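Local coordinates for 70 kDa protein (Xanthomonas sp., PDB 4B2N) that oxidatively cleaves rubber as a dihaem c-type oxygenase that works processively along the polymer and is probably related to bacterial cytochrome c peroxidases, at residues P259-E265 with R473-R477; L269-L273 with Q606-L610; T428-R432 with Y515-G519; P582-H588 with V628-Y634. All blocks are in the same frame, centred on the assembly; numbering follows the deposited sequence.

Contact 1 of 4, residues P259-E265 with R473-R477; sequences PALFDME and RRVPR
Asp263 holds its CG trans to the main-chain nitrogen (chi1 180°), which carries the carboxylate over to Arg473, whose own chain bends at chi3 (-54°) to meet it. The result is a salt-bridge network of Asp263, Glu265 and Arg473 that joins the loop leaving helix 253-261 to helix 467-481. Arg473 NH2 gives a nearly straight bond to Asp263 OD2 (2.8 Å, 163°); the oxygen lies in the guanidinium plane, but the nitrogen approaches it from above the carboxylate plane. Ser470 OG also bonds OD2, while OD1 closes an Asx turn by accepting from Glu265 N, so both carboxylate oxygens are engaged. Glu265 OE1 is a long 3.8 Å from Arg473 NE; a water that accepts from NE and donates to OE1 links the two.

Arg474, bent at chi2, reaches the backbone at 259-262, where NH1 bonds Pro259 O at 2.8 Å and NH2 adds a weak bond to Phe262 O. Its charge is paired with Glu275, which also pairs with Arg477; Ser447 O takes a further bond from Arg477 NH1. Over one face of the Arg477 guanidinium sits Met264, with CB 3.4 Å from NH2.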
# COMPACT_ATOMS: atom_id res chain seq x y z
N PRO A 259 -1.04 -9.84 16.42
CA PRO A 259 -1.46 -10.77 17.50
C PRO A 259 -0.60 -10.76 18.74
O PRO A 259 -1.03 -11.30 19.77
CB PRO A 259 -1.40 -12.14 16.83
CG PRO A 259 -0.49 -11.97 15.64
CD PRO A 259 -0.73 -10.57 15.17
N ALA A 260 0.59 -10.14 18.65
CA ALA A 260 1.44 -9.95 19.83
C ALA A 260 0.84 -8.99 20.83
O ALA A 260 1.02 -9.19 21.99
CB ALA A 260 2.82 -9.42 19.43
N LEU A 261 0.15 -7.93 20.37
CA LEU A 261 -0.24 -6.83 21.23
C LEU A 261 -1.72 -6.92 21.54
O LEU A 261 -2.12 -6.60 22.65
CB LEU A 261 0.02 -5.51 20.51
CG LEU A 261 1.34 -4.73 20.75
CD1 LEU A 261 2.53 -5.65 20.98
CD2 LEU A 261 1.61 -3.77 19.57
N PHE A 262 -2.51 -7.43 20.57
CA PHE A 262 -3.98 -7.22 20.61
C PHE A 262 -4.68 -8.54 20.62
O PHE A 262 -4.29 -9.43 19.91
CB PHE A 262 -4.50 -6.44 19.38
CG PHE A 262 -3.90 -5.05 19.28
CD1 PHE A 262 -4.28 -4.08 20.15
CD2 PHE A 262 -2.88 -4.79 18.36
CE1 PHE A 262 -3.71 -2.81 20.09
CE2 PHE A 262 -2.25 -3.54 18.31
CZ PHE A 262 -2.70 -2.53 19.16
N ASP A 263 -5.71 -8.62 21.42
CA ASP A 263 -6.58 -9.78 21.42
C ASP A 263 -7.20 -9.85 20.01
O ASP A 263 -7.72 -8.86 19.46
CB ASP A 263 -7.64 -9.53 22.52
CG ASP A 263 -8.65 -10.67 22.64
OD1 ASP A 263 -9.31 -10.98 21.62
OD2 ASP A 263 -8.82 -11.27 23.74
N MET A 264 -7.10 -11.00 19.39
CA MET A 264 -7.48 -11.12 18.02
C MET A 264 -8.98 -11.29 17.80
O MET A 264 -9.40 -11.35 16.67
CB MET A 264 -6.77 -12.34 17.47
CG MET A 264 -5.26 -12.07 17.49
SD MET A 264 -4.71 -10.99 16.14
CE MET A 264 -4.95 -12.13 14.74
N GLU A 265 -9.75 -11.34 18.90
CA GLU A 265 -11.20 -11.39 18.82
C GLU A 265 -11.85 -10.07 19.21
O GLU A 265 -12.94 -9.75 18.72
CB GLU A 265 -11.72 -12.49 19.73
CG GLU A 265 -11.36 -13.91 19.28
CD GLU A 265 -11.89 -14.89 20.30
OE1 GLU A 265 -11.20 -15.22 21.30
OE2 GLU A 265 -13.04 -15.29 20.16
N ARG A 473 -8.33 -16.90 27.01
CA ARG A 473 -8.64 -17.33 25.62
C ARG A 473 -7.40 -17.61 24.77
O ARG A 473 -7.48 -18.40 23.78
CB ARG A 473 -9.46 -16.23 24.88
CG ARG A 473 -10.93 -16.14 25.36
CD ARG A 473 -11.69 -15.02 24.66
NE ARG A 473 -11.10 -13.67 24.72
CZ ARG A 473 -11.53 -12.71 25.55
NH1 ARG A 473 -12.45 -13.00 26.46
NH2 ARG A 473 -11.04 -11.48 25.46
N ARG A 474 -6.31 -16.90 25.06
CA ARG A 474 -5.02 -17.13 24.29
C ARG A 474 -4.60 -18.61 24.16
O ARG A 474 -4.09 -19.09 23.10
CB ARG A 474 -3.85 -16.31 24.90
CG ARG A 474 -4.00 -14.82 24.68
CD ARG A 474 -3.76 -14.43 23.20
NE ARG A 474 -3.54 -12.99 23.19
CZ ARG A 474 -3.16 -12.30 22.14
NH1 ARG A 474 -3.02 -12.91 20.98
NH2 ARG A 474 -2.88 -11.01 22.30
N VAL A 475 -4.77 -19.36 25.26
CA VAL A 475 -4.23 -20.74 25.28
C VAL A 475 -5.00 -21.65 24.28
O VAL A 475 -4.40 -22.23 23.38
CB VAL A 475 -4.22 -21.29 26.73
CG1 VAL A 475 -3.69 -22.71 26.71
CG2 VAL A 475 -3.36 -20.43 27.64
N PRO A 476 -6.35 -21.76 24.41
CA PRO A 476 -7.04 -22.62 23.46
C PRO A 476 -6.97 -22.03 22.08
O PRO A 476 -7.02 -22.78 21.14
CB PRO A 476 -8.52 -22.62 23.90
CG PRO A 476 -8.63 -21.47 24.85
CD PRO A 476 -7.27 -21.34 25.47
N ARG A 477 -6.82 -20.71 21.94
CA ARG A 477 -6.54 -20.17 20.55
C ARG A 477 -5.25 -20.73 19.95
O ARG A 477 -5.20 -21.25 18.77
CB ARG A 477 -6.52 -18.63 20.60
CG ARG A 477 -7.97 -18.01 20.69
CD ARG A 477 -7.93 -16.45 20.71
NE ARG A 477 -7.28 -16.06 19.47
CZ ARG A 477 -7.79 -16.03 18.25
NH1 ARG A 477 -9.09 -16.30 18.04
NH2 ARG A 477 -6.99 -15.76 17.23
O HOH W 1 -9.55 -13.65 22.53

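Contact 2 of 4, residues L269-L273 with Q606-L610; sequences LAPSL and QYLNL
The backbone, extended from Leu269 to Ser272, passes the last turn of helix 599-607 and comes nearest where Pro271 CA lies 6.3 Å from Leu608 CA, at the point where the chain leaves helical geometry. Pro271 does much of the touching. Its ring crosses the base of the Tyr607 side chain at a slant, with CG 3.7 Å from Tyr607 CD2 and also against Tyr607 CB, while Pro271 CB rests 3.6 Å from the carbonyl oxygen of Tyr607. Further out along the same tyrosine ring, Leu269 CD1 approaches CE2 at 4.2 Å. Leu261 of helix 253-261 packs against both Leu269 and Tyr607, so the loop and the two helices share this apolar patch.

The helix ends in a Schellman motif: Asn609, with positive phi (60°), is its C-prime residue, Asn609 N bonds Gln606 O at 3.1 Å, and Leu610 N reaches back to Ala605 O. Leu608 sits inside this turn. CG of Leu608 is anti to its carbonyl carbon (chi1 -72°), which sends the two methyls across to the loop. CD2 lies against the Ser272 carbonyl, 3.3 Å from its O, and also meets Pro271 CB; CD1 meets Leu273 CD2 at 3.8 Å, branch against branch. Ser272 OG bonds Leu274 N just along the chain, and Ala270 O accepts from Arg474 of helix 467-481.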
# COMPACT_ATOMS: atom_id res chain seq x y z
N LEU A 269 -6.04 -4.28 23.88
CA LEU A 269 -4.60 -4.27 24.01
C LEU A 269 -4.26 -5.22 25.19
O LEU A 269 -4.53 -4.92 26.32
CB LEU A 269 -4.08 -2.86 24.32
CG LEU A 269 -2.58 -2.68 24.58
CD1 LEU A 269 -1.76 -3.17 23.39
CD2 LEU A 269 -2.21 -1.22 24.90
N ALA A 270 -3.71 -6.36 24.88
CA ALA A 270 -3.45 -7.39 25.89
C ALA A 270 -2.36 -8.27 25.30
O ALA A 270 -2.64 -9.26 24.64
CB ALA A 270 -4.74 -8.18 26.16
N PRO A 271 -1.10 -7.89 25.47
CA PRO A 271 0.01 -8.57 24.84
C PRO A 271 0.14 -9.99 25.29
O PRO A 271 -0.22 -10.25 26.45
CB PRO A 271 1.20 -7.75 25.35
CG PRO A 271 0.63 -6.40 25.36
CD PRO A 271 -0.63 -6.67 26.13
N SER A 272 0.57 -10.89 24.42
CA SER A 272 0.76 -12.30 24.83
C SER A 272 1.83 -12.87 23.98
O SER A 272 2.03 -12.41 22.86
CB SER A 272 -0.54 -13.09 24.57
OG SER A 272 -0.41 -14.52 24.74
N LEU A 273 2.52 -13.89 24.49
CA LEU A 273 3.49 -14.67 23.68
C LEU A 273 2.77 -15.71 22.78
O LEU A 273 3.37 -16.21 21.88
CB LEU A 273 4.40 -15.47 24.63
CG LEU A 273 5.25 -14.63 25.58
CD1 LEU A 273 6.05 -15.48 26.55
CD2 LEU A 273 6.17 -13.87 24.62
N GLN A 606 9.23 -5.09 23.71
CA GLN A 606 8.98 -4.28 24.91
C GLN A 606 7.63 -4.59 25.55
O GLN A 606 7.54 -4.68 26.79
CB GLN A 606 9.12 -2.76 24.62
CG GLN A 606 8.90 -1.91 25.87
CD GLN A 606 8.96 -0.43 25.55
OE1 GLN A 606 8.52 -0.01 24.48
NE2 GLN A 606 9.59 0.35 26.45
N TYR A 607 6.55 -4.69 24.76
CA TYR A 607 5.27 -5.08 25.35
C TYR A 607 5.27 -6.49 25.94
O TYR A 607 4.39 -6.82 26.71
CB TYR A 607 4.13 -5.03 24.31
CG TYR A 607 3.57 -3.62 24.21
CD1 TYR A 607 4.15 -2.69 23.36
CD2 TYR A 607 2.52 -3.22 25.00
CE1 TYR A 607 3.66 -1.37 23.26
CE2 TYR A 607 2.01 -1.95 24.91
CZ TYR A 607 2.57 -1.02 24.04
OH TYR A 607 2.05 0.28 24.03
N LEU A 608 6.20 -7.32 25.52
CA LEU A 608 6.23 -8.71 26.01
C LEU A 608 7.31 -8.83 27.12
O LEU A 608 7.68 -9.93 27.54
CB LEU A 608 6.44 -9.67 24.82
CG LEU A 608 5.20 -9.81 23.93
CD1 LEU A 608 5.62 -10.61 22.70
CD2 LEU A 608 3.93 -10.37 24.58
N ASN A 609 7.81 -7.68 27.60
CA ASN A 609 8.81 -7.66 28.69
C ASN A 609 10.09 -8.37 28.36
O ASN A 609 10.70 -8.94 29.28
CB ASN A 609 8.25 -8.34 29.95
CG ASN A 609 7.01 -7.64 30.46
OD1 ASN A 609 7.02 -6.44 30.62
ND2 ASN A 609 5.92 -8.38 30.66
N LEU A 610 10.44 -8.36 27.09
CA LEU A 610 11.76 -8.74 26.58
C LEU A 610 12.68 -7.55 26.27
O LEU A 610 12.24 -6.40 26.17
CB LEU A 610 11.60 -9.66 25.35
CG LEU A 610 10.57 -10.77 25.58
CD1 LEU A 610 10.25 -11.46 24.27
CD2 LEU A 610 11.02 -11.79 26.63

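Contact 3 of 4, residues T428-R432 with Y515-G519; sequences TDPRR and YFHNG. With HEC (heme c), chain D.
Hydrogen bonds to one haem propionate bring Thr428 and His517 together. Propionate oxygen O1D is held by both: Thr428 OG1 donates to it at 2.8 Å, and His517 ND1 donates to it as well, though the modelled 2.5 Å is so short that the exact length is doubtful. The histidine reaches it with CG between backbone N and carbonyl carbon (chi1 67°), which lays the ring edge toward the carboxylate. His517 N adds a weak bond to O2D of the same group, and Phe516 N donates to O1A of the other propionate at 2.8 Å.

At the far edge of the His517 ring, a water lies 2.8 Å from NE2; it accepts from Arg432 N and donates to Asp429 OD1. That OD1 closes an Asx turn by accepting from Arg431 N (169°). The two loops thus form the propionate side of the second haem c site, whose iron has His394 and His641 as axial ligands, and Phe516-Gly519 makes a type I beta turn that carries Phe516 and His517. Arg432 directs its guanidinium to the first haem and to Asp303, so this segment serves both haem sites.

Among apolar contacts, Thr428 CG2 sits over one face of the Phe516 ring, a CH-pi contact 4.1 Å from the centroid, while the ring edge meets haem atom CHA. Arg432 CB packs obliquely against His517 CD2 at 3.7 Å, and Tyr501 stacks on the same imidazole.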
# COMPACT_ATOMS: atom_id res chain seq x y z
N THR A 428 9.68 -12.48 -8.78
CA THR A 428 10.20 -11.22 -8.22
C THR A 428 10.60 -11.51 -6.79
O THR A 428 10.41 -12.64 -6.28
CB THR A 428 9.10 -10.17 -8.20
OG1 THR A 428 7.89 -10.82 -7.81
CG2 THR A 428 8.95 -9.54 -9.59
N ASP A 429 11.14 -10.51 -6.11
CA ASP A 429 11.68 -10.75 -4.76
C ASP A 429 10.69 -11.50 -3.92
O ASP A 429 9.53 -11.04 -3.72
CB ASP A 429 12.08 -9.45 -4.08
CG ASP A 429 12.91 -9.71 -2.86
OD1 ASP A 429 12.36 -10.25 -1.87
OD2 ASP A 429 14.11 -9.42 -2.89
N PRO A 430 11.11 -12.64 -3.39
CA PRO A 430 10.12 -13.47 -2.69
C PRO A 430 9.94 -13.18 -1.21
O PRO A 430 9.16 -13.89 -0.59
CB PRO A 430 10.72 -14.87 -2.78
CG PRO A 430 12.20 -14.60 -2.75
CD PRO A 430 12.43 -13.32 -3.52
N ARG A 431 10.61 -12.19 -0.61
CA ARG A 431 10.55 -12.10 0.86
C ARG A 431 9.12 -11.78 1.28
O ARG A 431 8.65 -12.29 2.31
CB ARG A 431 11.42 -11.01 1.48
CG ARG A 431 12.92 -11.12 1.21
CD ARG A 431 13.42 -12.49 1.69
NE ARG A 431 14.88 -12.55 1.61
CZ ARG A 431 15.65 -13.52 2.12
NH1 ARG A 431 15.10 -14.53 2.78
NH2 ARG A 431 16.98 -13.44 1.97
N ARG A 432 8.46 -10.91 0.51
CA ARG A 432 7.15 -10.45 0.92
C ARG A 432 6.13 -11.63 0.94
O ARG A 432 5.29 -11.72 1.79
CB ARG A 432 6.64 -9.38 -0.07
CG ARG A 432 5.12 -9.06 0.00
CD ARG A 432 4.74 -8.57 1.42
NE ARG A 432 3.32 -8.25 1.43
CZ ARG A 432 2.36 -9.17 1.54
NH1 ARG A 432 2.68 -10.46 1.79
NH2 ARG A 432 1.07 -8.82 1.48
N TYR A 515 8.56 0.42 -9.99
CA TYR A 515 7.62 -0.68 -10.14
C TYR A 515 7.99 -1.95 -9.31
O TYR A 515 9.15 -2.09 -8.85
CB TYR A 515 7.51 -1.04 -11.66
CG TYR A 515 7.01 0.16 -12.43
CD1 TYR A 515 5.68 0.58 -12.31
CD2 TYR A 515 7.88 0.92 -13.23
CE1 TYR A 515 5.23 1.70 -13.00
CE2 TYR A 515 7.45 2.04 -13.94
CZ TYR A 515 6.09 2.41 -13.81
OH TYR A 515 5.57 3.51 -14.41
N PHE A 516 7.05 -2.91 -9.27
CA PHE A 516 7.08 -4.10 -8.48
C PHE A 516 6.82 -3.79 -7.02
O PHE A 516 6.91 -2.65 -6.59
CB PHE A 516 8.39 -4.92 -8.63
CG PHE A 516 8.64 -5.37 -10.04
CD1 PHE A 516 7.59 -5.49 -10.94
CD2 PHE A 516 9.93 -5.71 -10.44
CE1 PHE A 516 7.81 -5.92 -12.26
CE2 PHE A 516 10.19 -6.13 -11.75
CZ PHE A 516 9.11 -6.24 -12.64
N HIS A 517 6.51 -4.84 -6.28
CA HIS A 517 6.03 -4.67 -4.90
C HIS A 517 7.05 -4.04 -4.00
O HIS A 517 6.69 -3.59 -2.95
CB HIS A 517 5.55 -6.00 -4.36
CG HIS A 517 6.65 -7.00 -4.17
ND1 HIS A 517 7.09 -7.86 -5.19
CD2 HIS A 517 7.39 -7.31 -3.05
CE1 HIS A 517 8.07 -8.65 -4.67
NE2 HIS A 517 8.25 -8.31 -3.37
N ASN A 518 8.33 -4.03 -4.39
CA ASN A 518 9.37 -3.38 -3.58
C ASN A 518 9.90 -2.04 -4.16
O ASN A 518 10.92 -1.51 -3.69
CB ASN A 518 10.55 -4.35 -3.32
CG ASN A 518 11.20 -4.84 -4.64
OD1 ASN A 518 10.77 -4.44 -5.72
ND2 ASN A 518 12.11 -5.81 -4.54
N GLY A 519 9.22 -1.52 -5.18
CA GLY A 519 9.58 -0.29 -5.89
C GLY A 519 11.01 -0.33 -6.38
O GLY A 519 11.74 0.66 -6.30
FE HEC D . 3.40 -7.82 -15.47
CHA HEC D . 4.17 -6.31 -12.46
CHB HEC D . 3.46 -4.67 -17.16
CHC HEC D . 3.15 -9.32 -18.53
CHD HEC D . 2.27 -10.59 -13.83
NA HEC D . 3.63 -5.89 -14.89
C1A HEC D . 4.10 -5.46 -13.63
C2A HEC D . 4.36 -4.02 -13.62
C3A HEC D . 4.14 -3.55 -14.99
C4A HEC D . 3.77 -4.72 -15.75
CMA HEC D . 4.27 -2.11 -15.46
CAA HEC D . 4.68 -3.14 -12.41
CBA HEC D . 3.24 -2.87 -11.84
CGA HEC D . 3.33 -2.19 -10.46
O1A HEC D . 4.47 -2.09 -9.95
O2A HEC D . 2.32 -1.69 -9.84
NB HEC D . 3.34 -7.07 -17.50
C1B HEC D . 3.36 -5.85 -18.02
C2B HEC D . 3.28 -5.75 -19.48
C3B HEC D . 3.21 -7.17 -19.88
C4B HEC D . 3.25 -7.87 -18.61
CMB HEC D . 3.27 -4.49 -20.31
CAB HEC D . 3.16 -7.76 -21.27
CBB HEC D . 4.33 -7.56 -22.01
NC HEC D . 2.71 -9.53 -16.08
C1C HEC D . 2.81 -10.10 -17.37
C2C HEC D . 2.50 -11.52 -17.45
C3C HEC D . 2.23 -11.88 -16.08
C4C HEC D . 2.46 -10.66 -15.25
CMC HEC D . 2.46 -12.41 -18.68
CAC HEC D . 1.87 -13.27 -15.63
CBC HEC D . 2.57 -14.38 -15.91
ND HEC D . 3.18 -8.30 -13.56
C1D HEC D . 2.79 -9.46 -13.03
C2D HEC D . 2.82 -9.59 -11.58
C3D HEC D . 3.40 -8.33 -11.17
C4D HEC D . 3.60 -7.64 -12.44
CMD HEC D . 2.40 -10.76 -10.73
CAD HEC D . 3.68 -7.88 -9.75
CBD HEC D . 5.17 -8.19 -9.53
CGD HEC D . 5.65 -7.76 -8.16
O1D HEC D . 6.22 -8.55 -7.40
O2D HEC D . 5.40 -6.61 -7.87
O HOH W 2 9.85 -9.22 -1.23

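Contact 4 of 4, residues P582-H588 with V628-Y634; sequences PFLPCTH and VYNSYLY
Pro585 O takes a hydrogen bond from Asn630 ND2 at 3.0 Å, almost perfectly straight at 178°; the donor lies in the carbonyl plane on a lone pair, and the oxygen lies in the amide plane. The other end of that amide is engaged within its own segment, since Asn630 OD1 accepts from Tyr632 N from above its carbonyl plane, closing an Asx turn. The side chain is therefore held at both ends, which should fix the rotation of the amide.

Asn630 ends strand 629-630, an outer strand of a small three-stranded antiparallel sheet, and opens the type I beta turn Asn630-Leu633. Against it runs the loop 582-588, tied to Cys574 by the Cys586 disulfide. At Val628, Leu584 CD1 meets CG1 at 3.8 Å, the two side chains crossing at about a right angle, and Pro582 CG touches Val628 CG2. Within the turn, Tyr632 packs CB and CG against the Cys586 carbonyl oxygen, and a water bridges His588 N and Tyr632 O.

At the far end Tyr634 CB sits over the centre of the His588 ring in a CH-pi contact, 3.4 Å from the centroid. With CG anti to the backbone N (chi1 -178°), the phenol ring turns its edge toward that imidazole face, its plane inclined 50°, and carries OH to His282 O.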
# COMPACT_ATOMS: atom_id res chain seq x y z
N PRO A 582 27.53 7.96 -1.46
CA PRO A 582 26.83 7.29 -0.34
C PRO A 582 27.36 5.88 -0.14
O PRO A 582 27.77 5.21 -1.11
CB PRO A 582 25.38 7.17 -0.82
CG PRO A 582 25.31 7.85 -2.16
CD PRO A 582 26.71 8.02 -2.69
N PHE A 583 27.31 5.42 1.10
CA PHE A 583 27.66 4.04 1.38
C PHE A 583 26.55 3.09 0.93
O PHE A 583 25.46 3.13 1.48
CB PHE A 583 27.94 3.84 2.86
CG PHE A 583 28.31 2.45 3.19
CD1 PHE A 583 29.44 1.85 2.59
CD2 PHE A 583 27.56 1.71 4.12
CE1 PHE A 583 29.80 0.53 2.89
CE2 PHE A 583 27.92 0.40 4.42
CZ PHE A 583 29.03 -0.19 3.81
N LEU A 584 26.84 2.25 -0.07
CA LEU A 584 25.86 1.39 -0.76
C LEU A 584 26.39 -0.06 -0.85
O LEU A 584 27.00 -0.46 -1.86
CB LEU A 584 25.56 1.97 -2.16
CG LEU A 584 24.87 3.35 -2.19
CD1 LEU A 584 24.80 3.83 -3.63
CD2 LEU A 584 23.44 3.28 -1.64
N PRO A 585 26.23 -0.85 0.21
CA PRO A 585 26.89 -2.19 0.20
C PRO A 585 26.36 -3.18 -0.89
O PRO A 585 25.22 -3.04 -1.35
CB PRO A 585 26.66 -2.68 1.64
CG PRO A 585 25.41 -1.97 2.09
CD PRO A 585 25.62 -0.58 1.52
N CYS A 586 27.21 -4.11 -1.32
CA CYS A 586 26.85 -5.11 -2.31
C CYS A 586 26.03 -6.24 -1.69
O CYS A 586 25.48 -7.07 -2.39
CB CYS A 586 28.11 -5.67 -2.99
SG CYS A 586 28.98 -4.44 -4.01
N THR A 587 25.99 -6.26 -0.37
CA THR A 587 25.34 -7.31 0.39
C THR A 587 24.54 -6.74 1.48
O THR A 587 25.01 -5.79 2.17
CB THR A 587 26.28 -8.07 1.35
OG1 THR A 587 27.63 -7.59 1.27
CG2 THR A 587 26.13 -9.54 1.15
N HIS A 588 23.40 -7.38 1.75
CA HIS A 588 22.64 -7.04 2.94
C HIS A 588 23.47 -7.22 4.18
O HIS A 588 23.17 -6.66 5.21
CB HIS A 588 21.32 -7.82 3.06
CG HIS A 588 20.42 -7.31 4.18
ND1 HIS A 588 19.79 -6.08 4.12
CD2 HIS A 588 20.11 -7.87 5.45
CE1 HIS A 588 19.10 -5.88 5.27
NE2 HIS A 588 19.30 -6.97 6.09
N VAL A 628 19.20 6.56 -2.23
CA VAL A 628 19.54 5.82 -3.44
C VAL A 628 18.89 4.44 -3.32
O VAL A 628 18.90 3.83 -2.25
CB VAL A 628 21.06 5.58 -3.63
CG1 VAL A 628 21.30 4.77 -4.86
CG2 VAL A 628 21.79 6.92 -3.76
N TYR A 629 18.28 3.96 -4.39
CA TYR A 629 17.70 2.63 -4.27
C TYR A 629 18.81 1.58 -4.42
O TYR A 629 19.51 1.55 -5.43
CB TYR A 629 16.63 2.34 -5.32
CG TYR A 629 15.95 1.00 -5.00
CD1 TYR A 629 14.85 0.94 -4.11
CD2 TYR A 629 16.42 -0.19 -5.54
CE1 TYR A 629 14.25 -0.26 -3.80
CE2 TYR A 629 15.81 -1.41 -5.24
CZ TYR A 629 14.73 -1.44 -4.39
OH TYR A 629 14.15 -2.65 -4.07
N ASN A 630 18.86 0.68 -3.45
CA ASN A 630 19.83 -0.40 -3.43
C ASN A 630 19.15 -1.77 -3.51
O ASN A 630 18.60 -2.28 -2.49
CB ASN A 630 20.69 -0.33 -2.19
CG ASN A 630 21.84 -1.36 -2.23
OD1 ASN A 630 21.87 -2.27 -3.09
ND2 ASN A 630 22.80 -1.20 -1.33
N SER A 631 19.22 -2.39 -4.69
CA SER A 631 18.61 -3.72 -4.93
C SER A 631 19.17 -4.90 -4.10
O SER A 631 18.57 -5.97 -4.05
CB SER A 631 18.77 -4.13 -6.42
OG SER A 631 17.80 -3.48 -7.17
N TYR A 632 20.37 -4.72 -3.55
CA TYR A 632 21.05 -5.72 -2.71
C TYR A 632 20.56 -5.82 -1.25
O TYR A 632 20.83 -6.80 -0.60
CB TYR A 632 22.57 -5.52 -2.78
CG TYR A 632 23.07 -5.77 -4.14
CD1 TYR A 632 22.86 -7.01 -4.73
CD2 TYR A 632 23.67 -4.76 -4.91
CE1 TYR A 632 23.31 -7.29 -6.00
CE2 TYR A 632 24.12 -5.02 -6.20
CZ TYR A 632 23.93 -6.30 -6.73
OH TYR A 632 24.33 -6.62 -8.01
N LEU A 633 19.79 -4.86 -0.76
CA LEU A 633 19.27 -5.01 0.59
C LEU A 633 18.20 -6.09 0.61
O LEU A 633 17.62 -6.44 -0.44
CB LEU A 633 18.77 -3.66 1.19
CG LEU A 633 19.79 -2.50 1.09
CD1 LEU A 633 19.06 -1.28 1.67
CD2 LEU A 633 21.10 -2.74 1.82
N TYR A 634 17.98 -6.64 1.80
CA TYR A 634 17.00 -7.68 2.01
C TYR A 634 15.64 -7.25 1.44
O TYR A 634 15.13 -6.20 1.81
CB TYR A 634 16.87 -7.91 3.53
CG TYR A 634 15.91 -9.01 3.97
CD1 TYR A 634 14.54 -8.75 4.18
CD2 TYR A 634 16.37 -10.31 4.21
CE1 TYR A 634 13.68 -9.74 4.63
CE2 TYR A 634 15.48 -11.30 4.63
CZ TYR A 634 14.16 -11.01 4.82
OH TYR A 634 13.32 -11.99 5.24
O HOH W 3 22.45 -8.99 -0.45

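From the N terminus, the first segment met is 259-265, on helix 253-261 and the loop leaving it, followed by 269-273. Contact 1 closes a loop when helix 467-481 returns to the first of these; contact 2 closes a longer one when the end of helix 599-607 reaches the second. The two cross and touch, with a probable hydrogen bond between Leu261 O and Ala270 N. Contact 3, where 515-519 returns to 428-432 at the propionates of the second haem, nests inside contact 2 and crosses contact 1. In contact 4, 628-634 returns to 582-588, a short loop crossing contact 2 and in series with contacts 1 and 3; Arg431 packs on Tyr634, joining the haem-binding loop to the segment that follows strand 629-630.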